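PDB 3MCS: putative monooxygenase from Fusobacterium nucleatum subsp. nucleatum, which is probably an oxidoreductase with monooxygenase activity, carrying two antibiotic biosynthesis monooxygenase-type sequence regions in a single chain. Local coordinates for residues V31-G36 with K73-K78; E139-E144 with L164-K169; A131-N136 with T188-M193; G40-F45 with G211-K216. All blocks are in the same frame, centred on the assembly; numbering follows the deposited sequence.

The four contacts run across a chain in which helices flank a curled antiparallel sheet. Interaction 1 joins two helices on one side of the chain's centre, and interactions 2 and 3 lie on the opposite side, their centres about 27 and 38 Å from that of interaction 1. Interactions 2 and 3 share helix 127-143, their centres 16 Å apart. Interaction 4 links the sides: Val41 CG2 lies 3.4 Å from the selenium, SE, of Met35 in interaction 1, while Lys216 NZ forms a 2.9 Å salt bridge with Glu139 OE2 of interaction 2, and Phe45 meets Phe165 edge-to-face. An acetate ion, probably from the crystallisation liquor, lies about 5 Å from the Glu166 side chain in interaction 2.

Interaction 1: residues V31-G36 with K73-K78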
loop_
_atom_site.group_PDB
_atom_site.type_symbol
_atom_site.label_atom_id
_atom_site.label_comp_id
_atom_site.label_asym_id
_atom_site.label_seq_id
_atom_site.Cartn_x
_atom_site.Cartn_y
_atom_site.Cartn_z
ATOM N N VAL A 31 5.761 6.801 -11.976
ATOM C CA VAL A 31 6.145 7.077 -10.588
ATOM C C VAL A 31 7.161 8.213 -10.541
ATOM O O VAL A 31 7.030 9.122 -9.713
ATOM C CB VAL A 31 6.667 5.799 -9.866
ATOM C CG1 VAL A 31 7.232 6.136 -8.535
ATOM C CG2 VAL A 31 5.559 4.776 -9.725
ATOM N N ASN A 32 8.138 8.178 -11.448
ATOM C CA ASN A 32 9.192 9.204 -11.495
ATOM C C ASN A 32 8.729 10.585 -11.945
ATOM O O ASN A 32 9.234 11.589 -11.464
ATOM C CB ASN A 32 10.363 8.767 -12.394
ATOM C CG ASN A 32 11.227 7.666 -11.768
ATOM O OD1 ASN A 32 11.230 7.457 -10.549
ATOM N ND2 ASN A 32 11.984 6.979 -12.609
ATOM N N LYS A 33 7.776 10.638 -12.868
ATOM C CA LYS A 33 7.310 11.922 -13.382
ATOM C C LYS A 33 6.317 12.530 -12.413
ATOM O O LYS A 33 6.273 13.740 -12.266
ATOM C CB LYS A 33 6.727 11.816 -14.808
ATOM C CG LYS A 33 6.315 13.198 -15.397
ATOM C CD LYS A 33 5.709 13.110 -16.820
ATOM C CE LYS A 33 5.359 14.498 -17.402
ATOM N NZ LYS A 33 6.547 15.394 -17.580
ATOM N N THR A 34 5.550 11.690 -11.726
ATOM C CA THR A 34 4.577 12.186 -10.748
ATOM C C THR A 34 5.223 12.852 -9.543
ATOM O O THR A 34 4.937 14.023 -9.253
ATOM C CB THR A 34 3.648 11.064 -10.247
ATOM O OG1 THR A 34 2.830 10.633 -11.330
ATOM C CG2 THR A 34 2.743 11.550 -9.139
HETATM N N MSE A 35 6.072 12.101 -8.840
HETATM C CA MSE A 35 6.741 12.591 -7.634
HETATM C C MSE A 35 7.760 13.694 -7.923
HETATM O O MSE A 35 7.939 14.609 -7.121
HETATM C CB MSE A 35 7.410 11.445 -6.903
HETATM C CG MSE A 35 6.458 10.596 -6.102
HETATM SE SE MSE A 35 5.816 11.561 -4.582
HETATM C CE MSE A 35 7.416 11.958 -3.609
ATOM N N GLY A 36 8.416 13.646 -9.072
ATOM C CA GLY A 36 9.392 14.678 -9.386
ATOM C C GLY A 36 8.805 16.066 -9.630
ATOM O O GLY A 36 9.448 17.077 -9.352
ATOM N N LYS A 73 -5.547 14.739 -13.715
ATOM C CA LYS A 73 -5.609 15.600 -14.890
ATOM C C LYS A 73 -4.213 15.982 -15.421
ATOM O O LYS A 73 -4.109 16.479 -16.545
ATOM C CB LYS A 73 -6.339 16.896 -14.575
ATOM C CG LYS A 73 -7.797 16.817 -14.222
ATOM C CD LYS A 73 -8.258 18.213 -13.829
ATOM C CE LYS A 73 -9.644 18.276 -13.247
ATOM N NZ LYS A 73 -9.951 19.720 -12.904
ATOM N N ASN A 74 -3.156 15.761 -14.628
ATOM C CA ASN A 74 -1.794 16.169 -15.027
ATOM C C ASN A 74 -1.187 15.176 -16.019
ATOM O O ASN A 74 -1.742 14.102 -16.238
ATOM C CB ASN A 74 -0.908 16.352 -13.784
ATOM C CG ASN A 74 0.141 17.460 -13.932
ATOM O OD1 ASN A 74 0.538 17.861 -15.022
ATOM N ND2 ASN A 74 0.577 17.963 -12.803
ATOM N N GLN A 75 -0.030 15.520 -16.583
ATOM C CA GLN A 75 0.584 14.739 -17.668
ATOM C C GLN A 75 0.998 13.322 -17.303
ATOM O O GLN A 75 0.754 12.409 -18.080
ATOM C CB GLN A 75 1.795 15.482 -18.271
ATOM C CG GLN A 75 2.194 14.995 -19.681
ATOM C CD GLN A 75 1.121 15.302 -20.708
ATOM O OE1 GLN A 75 0.820 16.469 -20.973
ATOM N NE2 GLN A 75 0.534 14.257 -21.295
ATOM N N ALA A 76 1.595 13.115 -16.134
ATOM C CA ALA A 76 2.037 11.767 -15.767
ATOM C C ALA A 76 0.929 10.749 -15.922
ATOM O O ALA A 76 1.091 9.747 -16.629
ATOM C CB ALA A 76 2.573 11.730 -14.346
ATOM N N SER A 77 -0.199 11.036 -15.271
ATOM C CA SER A 77 -1.367 10.153 -15.261
ATOM C C SER A 77 -1.998 10.011 -16.636
ATOM O O SER A 77 -2.355 8.907 -17.042
ATOM C CB SER A 77 -2.396 10.676 -14.262
ATOM O OG SER A 77 -3.491 9.803 -14.100
ATOM N N LYS A 78 -2.116 11.113 -17.368
ATOM C CA LYS A 78 -2.695 11.042 -18.727
ATOM C C LYS A 78 -1.865 10.098 -19.625
ATOM O O LYS A 78 -2.416 9.369 -20.463
ATOM C CB LYS A 78 -2.835 12.431 -19.381
#
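Ala76 is the residue on which this contact turns, and apolar packing makes up most of it. Its methyl group points at helix 20-37 and is met by two neighbouring residues of that helix. Lys33 contributes its aliphatic stem: CG, held anti to the backbone N (chi1 -176°), comes within 4.2 Å of Ala76 CB, and CD lies 4.0 Å from Ala76 CA. Farther along, Lys33 CE passes 3.8 Å from Gln75 CB, the two long side chains crossing obliquely. Lysine suits this exposed margin because its methylene chain can cover the neighbouring helix while the bend at chi4 turns the ammonium group off the line of the stem.

Thr34 supplies the buried half, its OG1 lying 3.2 Å from Ala76 CB. The two helices come close at this point, with the CA atoms of Thr34 and Ala76 5.6 Å apart, a spacing that the small alanine side chain permits. The contact thus joins the last turns of helix 20-37 to the first turn of helix 75-87, both within a region assigned to the antibiotic biosynthesis monooxygenase family and its dimeric alpha/beta-barrel clan.

The polar ends of Thr34 and Gln75 find partners on their own side of the contact. Thr34 OG1 bonds to Tyr30 O in the preceding turn, while its methyl faces the sheet at Leu44. Asn74 occupies the N-cap position, and its OD1 accepts a 2.9 Å hydrogen bond from Gln75 N, the donor tilted 24° from the carbonyl plane. Gln75 NE2 turns away to Asp79 OD1.

Interaction 2: residues E139-E144 with L164-K169; sequences ETTFNE and LFEVYK
Tyr168 OH is held by Glu166 OE1, to which it donates a hydrogen bond of 2.5 Å, and it also meets the methyl of Thr141, whose CG2 lies 3.5 Å away. The contact is a piece of alpha/beta packing in the ferredoxin-like layout expected for this family: helix 127-143 lies against strand 161-168, and all three residues are buried.

Glu166 and Tyr168 stand two apart on the strand, so their side chains rise from the same side of the sheet. The hydroxyl reaches OE1 from above the carboxylate plane, 69° out of it, while Glu166 CD sits at the edge of the tyrosine ring and in its plane. Tyrosine suits the place because its length carries the hydroxyl to the carboxylate, and the same oxygen packs against the Thr141 methyl. His177 and Tyr174 of helix 171-178 both meet the Tyr168 ring, and His177 also touches Glu166 and Thr141.

The two branches of Thr141 have separate tasks. With CG2 anti to the backbone N (OG1 chi1 -67°), the methyl is carried to the strand, approaching the tyrosine ring obliquely. OG1 stays with its own helix, bonding to Ile137 O and weakly to Tyr182 OH. Thr141 CG2 also lies 4.3 Å from Glu166 OE1.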
loop_
_atom_site.group_PDB
_atom_site.type_symbol
_atom_site.label_atom_id
_atom_site.label_comp_id
_atom_site.label_asym_id
_atom_site.label_seq_id
_atom_site.Cartn_x
_atom_site.Cartn_y
_atom_site.Cartn_z
ATOM N N GLU A 139 1.398 0.321 15.107
ATOM C CA GLU A 139 2.302 1.348 15.712
ATOM C C GLU A 139 3.558 0.743 16.343
ATOM O O GLU A 139 4.644 1.309 16.218
ATOM C CB GLU A 139 1.596 2.221 16.753
ATOM C CG GLU A 139 0.699 3.248 16.118
ATOM C CD GLU A 139 -0.011 4.139 17.109
ATOM O OE1 GLU A 139 0.138 3.913 18.335
ATOM O OE2 GLU A 139 -0.733 5.070 16.657
ATOM N N THR A 140 3.398 -0.383 17.034
ATOM C CA THR A 140 4.529 -1.103 17.604
ATOM C C THR A 140 5.482 -1.470 16.463
ATOM O O THR A 140 6.703 -1.280 16.579
ATOM C CB THR A 140 4.099 -2.387 18.354
ATOM O OG1 THR A 140 3.026 -2.094 19.261
ATOM C CG2 THR A 140 5.282 -2.984 19.129
ATOM N N THR A 141 4.919 -1.948 15.346
ATOM C CA THR A 141 5.727 -2.327 14.175
ATOM C C THR A 141 6.567 -1.173 13.647
ATOM O O THR A 141 7.743 -1.341 13.372
ATOM C CB THR A 141 4.847 -2.884 13.024
ATOM O OG1 THR A 141 4.268 -4.130 13.432
ATOM C CG2 THR A 141 5.663 -3.125 11.787
ATOM N N PHE A 142 5.982 0.013 13.539
ATOM C CA PHE A 142 6.718 1.139 12.977
ATOM C C PHE A 142 7.936 1.486 13.806
ATOM O O PHE A 142 8.947 1.901 13.241
ATOM C CB PHE A 142 5.848 2.382 12.814
ATOM C CG PHE A 142 6.517 3.478 12.014
ATOM C CD1 PHE A 142 6.708 3.327 10.649
ATOM C CD2 PHE A 142 6.967 4.644 12.621
ATOM C CE1 PHE A 142 7.311 4.319 9.901
ATOM C CE2 PHE A 142 7.574 5.646 11.871
ATOM C CZ PHE A 142 7.738 5.482 10.501
ATOM N N ASN A 143 7.830 1.323 15.125
ATOM C CA ASN A 143 8.948 1.587 16.026
ATOM C C ASN A 143 9.992 0.462 16.011
ATOM O O ASN A 143 11.083 0.609 16.556
ATOM C CB ASN A 143 8.456 1.836 17.468
ATOM C CG ASN A 143 7.582 3.098 17.602
ATOM O OD1 ASN A 143 7.241 3.781 16.625
ATOM N ND2 ASN A 143 7.220 3.398 18.827
ATOM N N GLU A 144 9.655 -0.661 15.394
ATOM C CA GLU A 144 10.594 -1.765 15.240
ATOM C C GLU A 144 11.698 -1.265 14.299
ATOM O O GLU A 144 11.441 -0.457 13.409
ATOM C CB GLU A 144 9.904 -2.979 14.619
ATOM C CG GLU A 144 10.556 -4.316 14.840
ATOM C CD GLU A 144 9.988 -5.031 16.042
ATOM O OE1 GLU A 144 9.773 -4.366 17.087
ATOM O OE2 GLU A 144 9.755 -6.260 15.928
ATOM N N LEU A 164 -3.545 -3.241 4.858
ATOM C CA LEU A 164 -2.240 -2.888 5.428
ATOM C C LEU A 164 -1.103 -2.997 4.417
ATOM O O LEU A 164 -0.800 -4.081 3.927
ATOM C CB LEU A 164 -1.927 -3.788 6.619
ATOM C CG LEU A 164 -0.626 -3.442 7.330
ATOM C CD1 LEU A 164 -0.741 -2.026 7.890
ATOM C CD2 LEU A 164 -0.266 -4.451 8.448
ATOM N N PHE A 165 -0.487 -1.864 4.108
ATOM C CA PHE A 165 0.679 -1.816 3.234
ATOM C C PHE A 165 1.859 -1.487 4.097
ATOM O O PHE A 165 1.799 -0.553 4.881
ATOM C CB PHE A 165 0.542 -0.749 2.170
ATOM C CG PHE A 165 1.710 -0.695 1.211
ATOM C CD1 PHE A 165 1.989 -1.777 0.377
ATOM C CD2 PHE A 165 2.503 0.444 1.112
ATOM C CE1 PHE A 165 3.042 -1.736 -0.522
ATOM C CE2 PHE A 165 3.565 0.500 0.200
ATOM C CZ PHE A 165 3.843 -0.599 -0.610
ATOM N N GLU A 166 2.933 -2.245 3.958
ATOM C CA GLU A 166 4.113 -2.034 4.782
ATOM C C GLU A 166 5.397 -2.324 4.026
ATOM O O GLU A 166 5.473 -3.276 3.279
ATOM C CB GLU A 166 4.009 -2.865 6.075
ATOM C CG GLU A 166 3.582 -4.308 5.875
ATOM C CD GLU A 166 3.330 -5.057 7.187
ATOM O OE1 GLU A 166 3.634 -4.521 8.287
ATOM O OE2 GLU A 166 2.816 -6.202 7.102
ATOM N N VAL A 167 6.395 -1.464 4.219
ATOM C CA VAL A 167 7.684 -1.602 3.573
ATOM C C VAL A 167 8.761 -1.747 4.649
ATOM O O VAL A 167 8.694 -1.067 5.652
ATOM C CB VAL A 167 7.957 -0.405 2.672
ATOM C CG1 VAL A 167 9.296 -0.536 2.008
ATOM C CG2 VAL A 167 6.830 -0.273 1.615
ATOM N N TYR A 168 9.718 -2.660 4.434
ATOM C CA TYR A 168 10.822 -2.959 5.352
ATOM C C TYR A 168 12.175 -2.774 4.660
ATOM O O TYR A 168 12.269 -2.854 3.427
ATOM C CB TYR A 168 10.689 -4.384 5.891
ATOM C CG TYR A 168 9.447 -4.608 6.729
ATOM C CD1 TYR A 168 8.228 -4.878 6.135
ATOM C CD2 TYR A 168 9.489 -4.538 8.118
ATOM C CE1 TYR A 168 7.081 -5.048 6.876
ATOM C CE2 TYR A 168 8.333 -4.722 8.886
ATOM C CZ TYR A 168 7.127 -4.972 8.249
ATOM O OH TYR A 168 5.969 -5.171 8.991
ATOM N N LYS A 169 13.230 -2.527 5.438
ATOM C CA LYS A 169 14.560 -2.272 4.836
ATOM C C LYS A 169 15.102 -3.535 4.152
ATOM O O LYS A 169 15.804 -3.451 3.116
ATOM C CB LYS A 169 15.582 -1.690 5.848
ATOM C CG LYS A 169 16.299 -2.696 6.743
ATOM C CD LYS A 169 17.242 -2.050 7.776
ATOM C CE LYS A 169 17.853 -3.152 8.673
ATOM N NZ LYS A 169 18.544 -2.655 9.874
#

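Interaction 3: residues A131-N136 with T188-M193; sequences AEIIKN and TQTKDM
The carboxamide of Gln189 is the flat group here, and Ile133 CD1 sits above its plane, toward the nitrogen end, 3.4 Å from NE2 and 3.8 Å from CD. This is helix-on-helix packing: a turn of helix 127-143 faces the last part of helix 181-190 and the residues after it, with the CA atoms of Ile133 and Thr190 8.6 Å apart. The parts joined belong to the outer layer of an alpha/beta fold, far from the centre of the chain.

Within residues 131-136, Ile133 alone makes the contact, and its two branches divide the work. CG1 lies anti to the carbonyl carbon (chi1 -67°), which sends CD1 out to Gln189 and also to the selenomethionine Met193, whose CE is 4.0 Å away. The shorter branch, CG2, runs past Thr190 CG2 at 4.1 Å. A branched aliphatic residue suits the position because it can meet three neighbours at once. On the next residue, Ile134 rests on Trp162 of strand 161-168, beneath the helix.

Opposite, Gln189 stretches out fully to lay its amide by the isoleucine. Thr190 turns only its methyl to the contact, since OG1 bonds to Tyr186 O in its own helix. Phe130, earlier in helix 127-143, also touches Thr190. Met193, extended beyond CG, also touches Phe130 and Glu129, a long unbranched side chain that can reach helix 127-143 from the residues after Thr190. Met193 N bonds to Thr190 O at 2.9 Å.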
loop_
_atom_site.group_PDB
_atom_site.type_symbol
_atom_site.label_atom_id
_atom_site.label_comp_id
_atom_site.label_asym_id
_atom_site.label_seq_id
_atom_site.Cartn_x
_atom_site.Cartn_y
_atom_site.Cartn_z
ATOM N N ALA A 131 -10.275 -3.215 15.768
ATOM C CA ALA A 131 -9.734 -1.939 15.313
ATOM C C ALA A 131 -8.683 -1.433 16.290
ATOM O O ALA A 131 -7.572 -1.106 15.911
ATOM C CB ALA A 131 -10.853 -0.903 15.130
ATOM N N GLU A 132 -9.015 -1.408 17.564
ATOM C CA GLU A 132 -8.060 -0.914 18.540
ATOM C C GLU A 132 -6.841 -1.829 18.627
ATOM O O GLU A 132 -5.727 -1.344 18.848
ATOM C CB GLU A 132 -8.740 -0.719 19.911
ATOM C CG GLU A 132 -9.868 0.354 19.866
ATOM C CD GLU A 132 -9.361 1.743 19.403
ATOM O OE1 GLU A 132 -8.546 2.354 20.143
ATOM O OE2 GLU A 132 -9.785 2.227 18.313
ATOM N N ILE A 133 -7.049 -3.131 18.424
ATOM C CA ILE A 133 -5.952 -4.090 18.486
ATOM C C ILE A 133 -4.949 -3.888 17.345
ATOM O O ILE A 133 -3.757 -3.706 17.575
ATOM C CB ILE A 133 -6.454 -5.554 18.495
ATOM C CG1 ILE A 133 -7.217 -5.846 19.812
ATOM C CG2 ILE A 133 -5.285 -6.496 18.340
ATOM C CD1 ILE A 133 -7.897 -7.230 19.908
ATOM N N ILE A 134 -5.435 -3.886 16.114
ATOM C CA ILE A 134 -4.532 -3.755 14.986
ATOM C C ILE A 134 -3.847 -2.400 15.001
ATOM O O ILE A 134 -2.668 -2.321 14.674
ATOM C CB ILE A 134 -5.228 -4.018 13.623
ATOM C CG1 ILE A 134 -4.176 -4.156 12.521
ATOM C CG2 ILE A 134 -6.275 -2.921 13.283
ATOM C CD1 ILE A 134 -4.721 -4.629 11.200
ATOM N N LYS A 135 -4.561 -1.342 15.388
ATOM C CA LYS A 135 -3.950 -0.010 15.437
ATOM C C LYS A 135 -2.674 -0.044 16.271
ATOM O O LYS A 135 -1.657 0.465 15.832
ATOM C CB LYS A 135 -4.913 1.054 15.989
ATOM C CG LYS A 135 -5.998 1.574 15.009
ATOM C CD LYS A 135 -7.014 2.421 15.795
ATOM C CE LYS A 135 -8.161 2.937 14.951
ATOM N NZ LYS A 135 -9.142 3.624 15.824
ATOM N N ASN A 136 -2.757 -0.667 17.453
ATOM C CA ASN A 136 -1.629 -0.779 18.386
ATOM C C ASN A 136 -0.480 -1.567 17.785
ATOM O O ASN A 136 0.672 -1.133 17.837
ATOM C CB ASN A 136 -2.058 -1.461 19.692
ATOM C CG ASN A 136 -3.040 -0.633 20.508
ATOM O OD1 ASN A 136 -2.859 0.571 20.701
ATOM N ND2 ASN A 136 -4.067 -1.294 21.026
ATOM N N THR A 188 -2.734 -15.121 17.405
ATOM C CA THR A 188 -3.506 -15.999 18.295
ATOM C C THR A 188 -4.795 -15.330 18.804
ATOM O O THR A 188 -5.880 -15.893 18.675
ATOM C CB THR A 188 -2.645 -16.468 19.486
ATOM O OG1 THR A 188 -1.650 -17.395 19.019
ATOM C CG2 THR A 188 -3.527 -17.125 20.574
ATOM N N GLN A 189 -4.657 -14.116 19.331
ATOM C CA GLN A 189 -5.769 -13.337 19.872
ATOM C C GLN A 189 -6.918 -13.027 18.890
ATOM O O GLN A 189 -8.090 -13.089 19.276
ATOM C CB GLN A 189 -5.215 -12.012 20.431
ATOM C CG GLN A 189 -6.258 -11.024 20.990
ATOM C CD GLN A 189 -5.633 -9.754 21.574
ATOM O OE1 GLN A 189 -4.471 -9.458 21.332
ATOM N NE2 GLN A 189 -6.414 -9.002 22.350
ATOM N N THR A 190 -6.586 -12.677 17.645
ATOM C CA THR A 190 -7.579 -12.286 16.642
ATOM C C THR A 190 -8.018 -13.410 15.704
ATOM O O THR A 190 -8.845 -13.184 14.835
ATOM C CB THR A 190 -7.059 -11.108 15.758
ATOM O OG1 THR A 190 -5.871 -11.496 15.054
ATOM C CG2 THR A 190 -6.754 -9.882 16.590
ATOM N N LYS A 191 -7.486 -14.616 15.890
ATOM C CA LYS A 191 -7.781 -15.758 15.007
ATOM C C LYS A 191 -9.262 -15.919 14.669
ATOM O O LYS A 191 -9.630 -15.996 13.491
ATOM C CB LYS A 191 -7.255 -17.073 15.623
ATOM N N ASP A 192 -10.105 -15.946 15.696
ATOM C CA ASP A 192 -11.545 -16.184 15.507
ATOM C C ASP A 192 -12.327 -14.917 15.172
ATOM O O ASP A 192 -13.539 -14.979 14.964
ATOM C CB ASP A 192 -12.136 -16.869 16.749
ATOM C CG ASP A 192 -11.498 -18.228 17.018
ATOM O OD1 ASP A 192 -11.295 -19.000 16.044
ATOM O OD2 ASP A 192 -11.202 -18.526 18.201
HETATM N N MSE A 193 -11.652 -13.772 15.135
HETATM C CA MSE A 193 -12.307 -12.526 14.783
HETATM C C MSE A 193 -12.280 -12.305 13.281
HETATM O O MSE A 193 -13.041 -11.495 12.760
HETATM C CB MSE A 193 -11.611 -11.342 15.432
HETATM C CG MSE A 193 -11.513 -11.383 16.926
HETATM SE SE MSE A 193 -10.760 -9.712 17.521
HETATM C CE MSE A 193 -10.675 -10.118 19.417
#

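Interaction 4: residues G40-F45 with G211-K216; sequences GVLGLF and GGLDYK
Leu42 belongs to a classic beta bulge, in which it and Gly43 together face Ile61 of the neighbouring strand 55-62, and from there its side chain reaches the loop leading into strand 214-216. The touching atoms are two methyls: Leu42 CD1 and Leu213 CD2 lie 4.0 Å apart, and the side chains cross at about a right angle. Leu213 owes this position to its first torsion, which places CG anti to the backbone N (chi1 -171°) and carries the CD2 methyl toward Leu42. Both leucines also rest on Ile61, so three branched aliphatic residues gather in one small apolar patch.

Strand 41-49 is paired with strand 55-62 on one side and strand 194-209 on the other, part of the curled antiparallel sheet that fits the dimeric alpha/beta-barrel clan of this family. Just past the end of strand 194-209, Lys210 still bonds to the backbone of Leu42, but Gly211 has begun to leave: its N is 4.5 Å from Leu42 O, too far for a bond. At Gly211 a side chain would press on the preceding carbonyl O, and the positive phi of Gly212 suits glycine; the chain swings away toward Leu213, whose N bonds to Asp104 OD1. Within the bulge, Gly43 has no side chain to obstruct the Phe45 ring, Gly43 CA lying 4.2 Å from Phe45 CZ.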
loop_
_atom_site.group_PDB
_atom_site.type_symbol
_atom_site.label_atom_id
_atom_site.label_comp_id
_atom_site.label_asym_id
_atom_site.label_seq_id
_atom_site.Cartn_x
_atom_site.Cartn_y
_atom_site.Cartn_z
ATOM N N GLY A 40 1.305 17.964 -3.626
ATOM C CA GLY A 40 0.373 17.239 -2.783
ATOM C C GLY A 40 0.473 15.726 -2.850
ATOM O O GLY A 40 -0.353 15.020 -2.266
ATOM N N VAL A 41 1.474 15.222 -3.548
ATOM C CA VAL A 41 1.650 13.790 -3.673
ATOM C C VAL A 41 2.593 13.366 -2.574
ATOM O O VAL A 41 3.735 13.805 -2.545
ATOM C CB VAL A 41 2.170 13.390 -5.067
ATOM C CG1 VAL A 41 3.427 14.135 -5.405
ATOM C CG2 VAL A 41 2.431 11.930 -5.110
ATOM N N LEU A 42 2.112 12.526 -1.662
ATOM C CA LEU A 42 2.914 12.102 -0.502
ATOM C C LEU A 42 3.828 10.903 -0.786
ATOM O O LEU A 42 4.852 10.723 -0.121
ATOM C CB LEU A 42 2.000 11.779 0.681
ATOM C CG LEU A 42 1.302 12.978 1.345
ATOM C CD1 LEU A 42 0.244 12.494 2.339
ATOM C CD2 LEU A 42 2.302 13.904 2.032
ATOM N N GLY A 43 3.450 10.093 -1.765
ATOM C CA GLY A 43 4.217 8.941 -2.136
ATOM C C GLY A 43 3.498 8.022 -3.113
ATOM O O GLY A 43 2.269 7.963 -3.150
ATOM N N LEU A 44 4.285 7.338 -3.937
ATOM C CA LEU A 44 3.777 6.336 -4.890
ATOM C C LEU A 44 4.635 5.087 -4.754
ATOM O O LEU A 44 5.845 5.185 -4.628
ATOM C CB LEU A 44 3.722 6.848 -6.343
ATOM C CG LEU A 44 2.426 7.609 -6.626
ATOM C CD1 LEU A 44 2.519 8.983 -6.085
ATOM C CD2 LEU A 44 2.144 7.670 -8.107
ATOM N N PHE A 45 3.994 3.926 -4.758
ATOM C CA PHE A 45 4.692 2.675 -4.546
ATOM C C PHE A 45 4.234 1.626 -5.538
ATOM O O PHE A 45 3.137 1.140 -5.436
ATOM C CB PHE A 45 4.392 2.223 -3.126
ATOM C CG PHE A 45 4.615 3.299 -2.095
ATOM C CD1 PHE A 45 3.645 4.244 -1.844
ATOM C CD2 PHE A 45 5.796 3.358 -1.376
ATOM C CE1 PHE A 45 3.840 5.248 -0.901
ATOM C CE2 PHE A 45 5.998 4.351 -0.423
ATOM C CZ PHE A 45 5.016 5.299 -0.192
ATOM N N GLY A 211 8.462 11.136 2.522
ATOM C CA GLY A 211 8.970 10.659 3.793
ATOM C C GLY A 211 8.517 11.494 4.968
ATOM O O GLY A 211 7.984 12.588 4.796
ATOM N N GLY A 212 8.692 10.962 6.172
ATOM C CA GLY A 212 8.317 11.665 7.393
ATOM C C GLY A 212 6.827 11.771 7.681
ATOM O O GLY A 212 6.423 12.532 8.562
ATOM N N LEU A 213 5.993 11.012 6.976
ATOM C CA LEU A 213 4.547 11.090 7.201
ATOM C C LEU A 213 4.203 10.571 8.590
ATOM O O LEU A 213 4.814 9.623 9.061
ATOM C CB LEU A 213 3.811 10.290 6.142
ATOM C CG LEU A 213 2.299 10.402 6.079
ATOM C CD1 LEU A 213 1.861 11.841 6.191
ATOM C CD2 LEU A 213 1.800 9.758 4.783
ATOM N N ASP A 214 3.244 11.193 9.262
ATOM C CA ASP A 214 2.874 10.765 10.612
ATOM C C ASP A 214 1.434 11.169 10.892
ATOM O O ASP A 214 1.183 12.177 11.537
ATOM C CB ASP A 214 3.824 11.358 11.660
ATOM C CG ASP A 214 3.595 10.768 13.064
ATOM O OD1 ASP A 214 2.795 9.822 13.186
ATOM O OD2 ASP A 214 4.205 11.242 14.046
ATOM N N TYR A 215 0.497 10.354 10.421
ATOM C CA TYR A 215 -0.934 10.648 10.507
ATOM C C TYR A 215 -1.746 9.616 11.271
ATOM O O TYR A 215 -1.488 8.409 11.192
ATOM C CB TYR A 215 -1.496 10.744 9.089
ATOM C CG TYR A 215 -2.993 10.891 9.012
ATOM C CD1 TYR A 215 -3.597 12.137 9.127
ATOM C CD2 TYR A 215 -3.810 9.789 8.810
ATOM C CE1 TYR A 215 -4.985 12.280 9.067
ATOM C CE2 TYR A 215 -5.190 9.926 8.738
ATOM C CZ TYR A 215 -5.770 11.169 8.873
ATOM O OH TYR A 215 -7.135 11.295 8.792
ATOM N N LYS A 216 -2.746 10.111 11.993
ATOM C CA LYS A 216 -3.675 9.257 12.741
ATOM C C LYS A 216 -5.052 9.910 12.744
ATOM O O LYS A 216 -5.181 11.075 13.136
ATOM C CB LYS A 216 -3.207 9.022 14.185
ATOM C CG LYS A 216 -4.004 7.944 14.937
ATOM C CD LYS A 216 -3.399 7.615 16.322
ATOM C CE LYS A 216 -3.900 6.274 16.871
ATOM N NZ LYS A 216 -3.183 5.802 18.121
#